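Long-range contact in cobalamin biosynthesis protein CobN (PDB 7C6O), which probably acts as the large, catalytic subunit of cobaltochelatase, which inserts cobalt into the corrin ring during cobalamin biosynthesis: residues 825-830 with 1063-1068. Numbering follows the deposited sequence.
Sequences SGSPLR and TREHDI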
ATOM      1  N   SER A 825       5.658  -0.496  -8.634  1.00 13.93           N
ATOM      2  CA  SER A 825       4.222  -0.702  -8.743  1.00 13.85           C
ATOM      3  C   SER A 825       3.558   0.577  -9.235  1.00 13.89           C
ATOM      4  O   SER A 825       4.123   1.668  -9.148  1.00 11.40           O
ATOM      5  CB  SER A 825       3.616  -1.129  -7.401  1.00 12.86           C
ATOM      6  OG  SER A 825       3.947  -0.206  -6.378  1.00 13.75           O
ATOM      7  N   GLY A 826       2.348   0.430  -9.754  1.00 13.49           N
ATOM      8  CA  GLY A 826       1.611   1.528 -10.334  1.00 15.06           C
ATOM      9  C   GLY A 826       0.934   1.086 -11.612  1.00 15.64           C
ATOM     10  O   GLY A 826       0.913  -0.096 -11.954  1.00 14.35           O
ATOM     11  N   SER A 827       0.378   2.061 -12.335  1.00 13.23           N
ATOM     12  CA  SER A 827      -0.403   1.778 -13.533  1.00 12.53           C
ATOM     13  C   SER A 827       0.465   1.915 -14.772  1.00 14.55           C
ATOM     14  O   SER A 827       1.029   2.996 -15.003  1.00 14.13           O
ATOM     15  CB  SER A 827      -1.595   2.721 -13.629  1.00 13.64           C
ATOM     16  OG  SER A 827      -2.189   2.651 -14.918  1.00 13.60           O
ATOM     17  N   PRO A 828       0.585   0.876 -15.603  1.00 13.30           N
ATOM     18  CA  PRO A 828       1.289   1.033 -16.883  1.00 17.06           C
ATOM     19  C   PRO A 828       0.521   1.861 -17.900  1.00 18.41           C
ATOM     20  O   PRO A 828       1.031   2.089 -19.002  1.00 21.36           O
ATOM     21  CB  PRO A 828       1.463  -0.416 -17.362  1.00 17.04           C
ATOM     22  CG  PRO A 828       0.297  -1.137 -16.762  1.00 14.90           C
ATOM     23  CD  PRO A 828       0.048  -0.485 -15.421  1.00 14.22           C
ATOM     24  N   LEU A 829      -0.691   2.304 -17.567  1.00 17.94           N
ATOM     25  CA  LEU A 829      -1.469   3.203 -18.408  1.00 18.00           C
ATOM     26  C   LEU A 829      -1.220   4.671 -18.083  1.00 16.52           C
ATOM     27  O   LEU A 829      -1.744   5.544 -18.782  1.00 16.39           O
ATOM     28  CB  LEU A 829      -2.964   2.898 -18.269  1.00 17.79           C
ATOM     29  CG  LEU A 829      -3.411   1.462 -18.545  1.00 21.19           C
ATOM     30  CD1 LEU A 829      -4.911   1.321 -18.317  1.00 17.49           C
ATOM     31  CD2 LEU A 829      -3.039   1.048 -19.962  1.00 21.32           C
ATOM     32  N   ARG A 830      -0.439   4.962 -17.044  1.00 13.25           N
ATOM     33  CA  ARG A 830      -0.139   6.329 -16.641  1.00 15.49           C
ATOM     34  C   ARG A 830       1.315   6.692 -16.939  1.00 15.95           C
ATOM     35  O   ARG A 830       1.940   7.456 -16.199  1.00 16.73           O
ATOM     36  CB  ARG A 830      -0.454   6.524 -15.158  1.00 14.33           C
ATOM     37  CG  ARG A 830      -0.809   7.953 -14.755  1.00 18.39           C
ATOM     38  CD  ARG A 830      -1.106   8.020 -13.261  1.00 17.24           C
ATOM     39  NE  ARG A 830      -1.684   9.293 -12.837  1.00 18.05           N
ATOM     40  CZ  ARG A 830      -1.009  10.255 -12.212  1.00 19.07           C
ATOM     41  NH1 ARG A 830       0.281  10.100 -11.943  1.00 16.29           N
ATOM     42  NH2 ARG A 830      -1.625  11.375 -11.855  1.00 19.12           N
ATOM     43  N   THR A1063      -6.476   6.189 -11.634  1.00 18.53           N
ATOM     44  CA  THR A1063      -6.127   5.007 -12.409  1.00 19.92           C
ATOM     45  C   THR A1063      -7.306   4.622 -13.294  1.00 20.47           C
ATOM     46  O   THR A1063      -8.467   4.800 -12.914  1.00 17.83           O
ATOM     47  CB  THR A1063      -5.696   3.841 -11.486  1.00 22.50           C
ATOM     48  OG1 THR A1063      -4.565   3.165 -12.055  1.00 23.44           O
ATOM     49  CG2 THR A1063      -6.822   2.842 -11.271  1.00 23.27           C
ATOM     50  N   ARG A1064      -6.999   4.132 -14.495  1.00 18.98           N
ATOM     51  CA  ARG A1064      -8.017   3.823 -15.491  1.00 18.39           C
ATOM     52  C   ARG A1064      -8.450   2.365 -15.478  1.00 18.44           C
ATOM     53  O   ARG A1064      -9.468   2.035 -16.096  1.00 21.57           O
ATOM     54  CB  ARG A1064      -7.515   4.187 -16.894  1.00 22.97           C
ATOM     55  CG  ARG A1064      -7.822   5.610 -17.308  0.66 26.36           C
ATOM     56  CD  ARG A1064      -9.291   5.774 -17.673  1.00 28.75           C
ATOM     57  NE  ARG A1064      -9.681   7.181 -17.721  0.78 28.71           N
ATOM     58  CZ  ARG A1064     -10.532   7.751 -16.873  0.52 31.68           C
ATOM     59  NH1 ARG A1064     -11.102   7.030 -15.917  1.00 34.73           N
ATOM     60  NH2 ARG A1064     -10.822   9.040 -16.990  0.79 32.18           N
ATOM     61  N   GLU A1065      -7.710   1.491 -14.792  1.00 15.63           N
ATOM     62  CA  GLU A1065      -8.031   0.068 -14.781  1.00 19.21           C
ATOM     63  C   GLU A1065      -9.380  -0.225 -14.134  1.00 25.94           C
ATOM     64  O   GLU A1065      -9.990  -1.256 -14.440  1.00 30.39           O
ATOM     65  CB  GLU A1065      -6.928  -0.707 -14.060  1.00 16.92           C
ATOM     66  CG  GLU A1065      -5.594  -0.745 -14.806  1.00 18.24           C
ATOM     67  CD  GLU A1065      -4.725   0.485 -14.570  1.00 16.26           C
ATOM     68  OE1 GLU A1065      -5.220   1.495 -14.020  1.00 15.84           O
ATOM     69  OE2 GLU A1065      -3.534   0.439 -14.941  1.00 14.78           O
ATOM     70  N   HIS A1066      -9.856   0.644 -13.246  1.00 20.82           N
ATOM     71  CA  HIS A1066     -11.172   0.501 -12.641  1.00 23.02           C
ATOM     72  C   HIS A1066     -11.799   1.883 -12.533  1.00 19.17           C
ATOM     73  O   HIS A1066     -11.131   2.904 -12.714  1.00 19.34           O
ATOM     74  CB  HIS A1066     -11.094  -0.171 -11.265  1.00 28.17           C
ATOM     75  CG  HIS A1066     -10.421   0.668 -10.223  1.00 27.96           C
ATOM     76  ND1 HIS A1066      -9.105   0.490  -9.857  1.00 28.09           N
ATOM     77  CD2 HIS A1066     -10.884   1.697  -9.472  1.00 28.04           C
ATOM     78  CE1 HIS A1066      -8.787   1.368  -8.923  1.00 28.88           C
ATOM     79  NE2 HIS A1066      -9.848   2.115  -8.674  1.00 28.51           N
ATOM     80  N   ASP A1067     -13.096   1.918 -12.226  1.00 17.38           N
ATOM     81  CA  ASP A1067     -13.815   3.182 -12.118  1.00 14.98           C
ATOM     82  C   ASP A1067     -14.585   3.226 -10.801  1.00 13.28           C
ATOM     83  O   ASP A1067     -14.524   2.300  -9.986  1.00 15.00           O
ATOM     84  CB  ASP A1067     -14.742   3.406 -13.326  1.00 15.25           C
ATOM     85  CG  ASP A1067     -15.718   2.263 -13.553  1.00 17.09           C
ATOM     86  OD1 ASP A1067     -16.464   1.905 -12.617  1.00 14.35           O
ATOM     87  OD2 ASP A1067     -15.757   1.738 -14.689  1.00 17.19           O
ATOM     88  N   ILE A1068     -15.320   4.322 -10.593  1.00 12.62           N
ATOM     89  CA  ILE A1068     -15.958   4.556  -9.300  1.00 13.88           C
ATOM     90  C   ILE A1068     -17.127   3.624  -9.036  1.00 16.73           C
ATOM     91  O   ILE A1068     -17.603   3.553  -7.896  1.00 18.70           O
ATOM     92  CB  ILE A1068     -16.427   6.020  -9.165  1.00 12.49           C
ATOM     93  CG1 ILE A1068     -17.486   6.353 -10.216  1.00 16.46           C
ATOM     94  CG2 ILE A1068     -15.242   6.964  -9.273  1.00 14.92           C
ATOM     95  CD1 ILE A1068     -18.224   7.657  -9.943  1.00 17.69           C
TER
HETATM   96  O   HOH W   1      -4.225   4.531 -15.182  1.00 20.95           O
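Ser-827 and Glu-1065 make the direct polar link between the two loops. The hydroxyl OG of Ser-827 donates to OE2 of Glu-1065 at 2.6 Å and meets the syn lone pair of that oxygen. The other carboxylate oxygen is held from within its own loop: Thr-1063 OG1 donates to Glu-1065 OE1 at 2.7 Å, 30° out of the carboxylate plane. Each oxygen thus has a hydroxyl donor, which should limit rotation of the carboxylate. The glutamate chain bends at chi2 (84°), and this bend brings the carboxylate round to Ser-827. Leu-829 approaches from the opposite direction, with CD1 3.8 Å from Glu-1065 CD. The same methyl lies 4.1 Å from Arg-1064 CB.

Ser-827 opens a type I beta turn that ends at Arg-830, closed by the Arg-830 N to Ser-827 O bond. It also forms an ST turn: OG accepts from Leu-829 N at 3.1 Å. With OG anti to the backbone nitrogen (chi1 167°), the hydroxyl can serve both the turn and the glutamate. A water adds a second bridge. It donates to Ser-827 OG at 2.8 Å and accepts from Arg-1064 N at 2.9 Å.

The 1063-1068 loop follows strand 1056-1061, an interior strand of a mixed sheet between strands 880-885 and 1094-1099, and leads into helix 1072-1089. Segment 825-830 lies in the long loop between helices 807-815 and 853-874, so the contact ties these two loops together. The guanidinium of Arg-1064 forms a salt bridge with Asp-1099 through NH2. Arg-830 pairs with Asp-896, and Leu-829 also packs on Ala-719 and Ile-720 of helix 710-722.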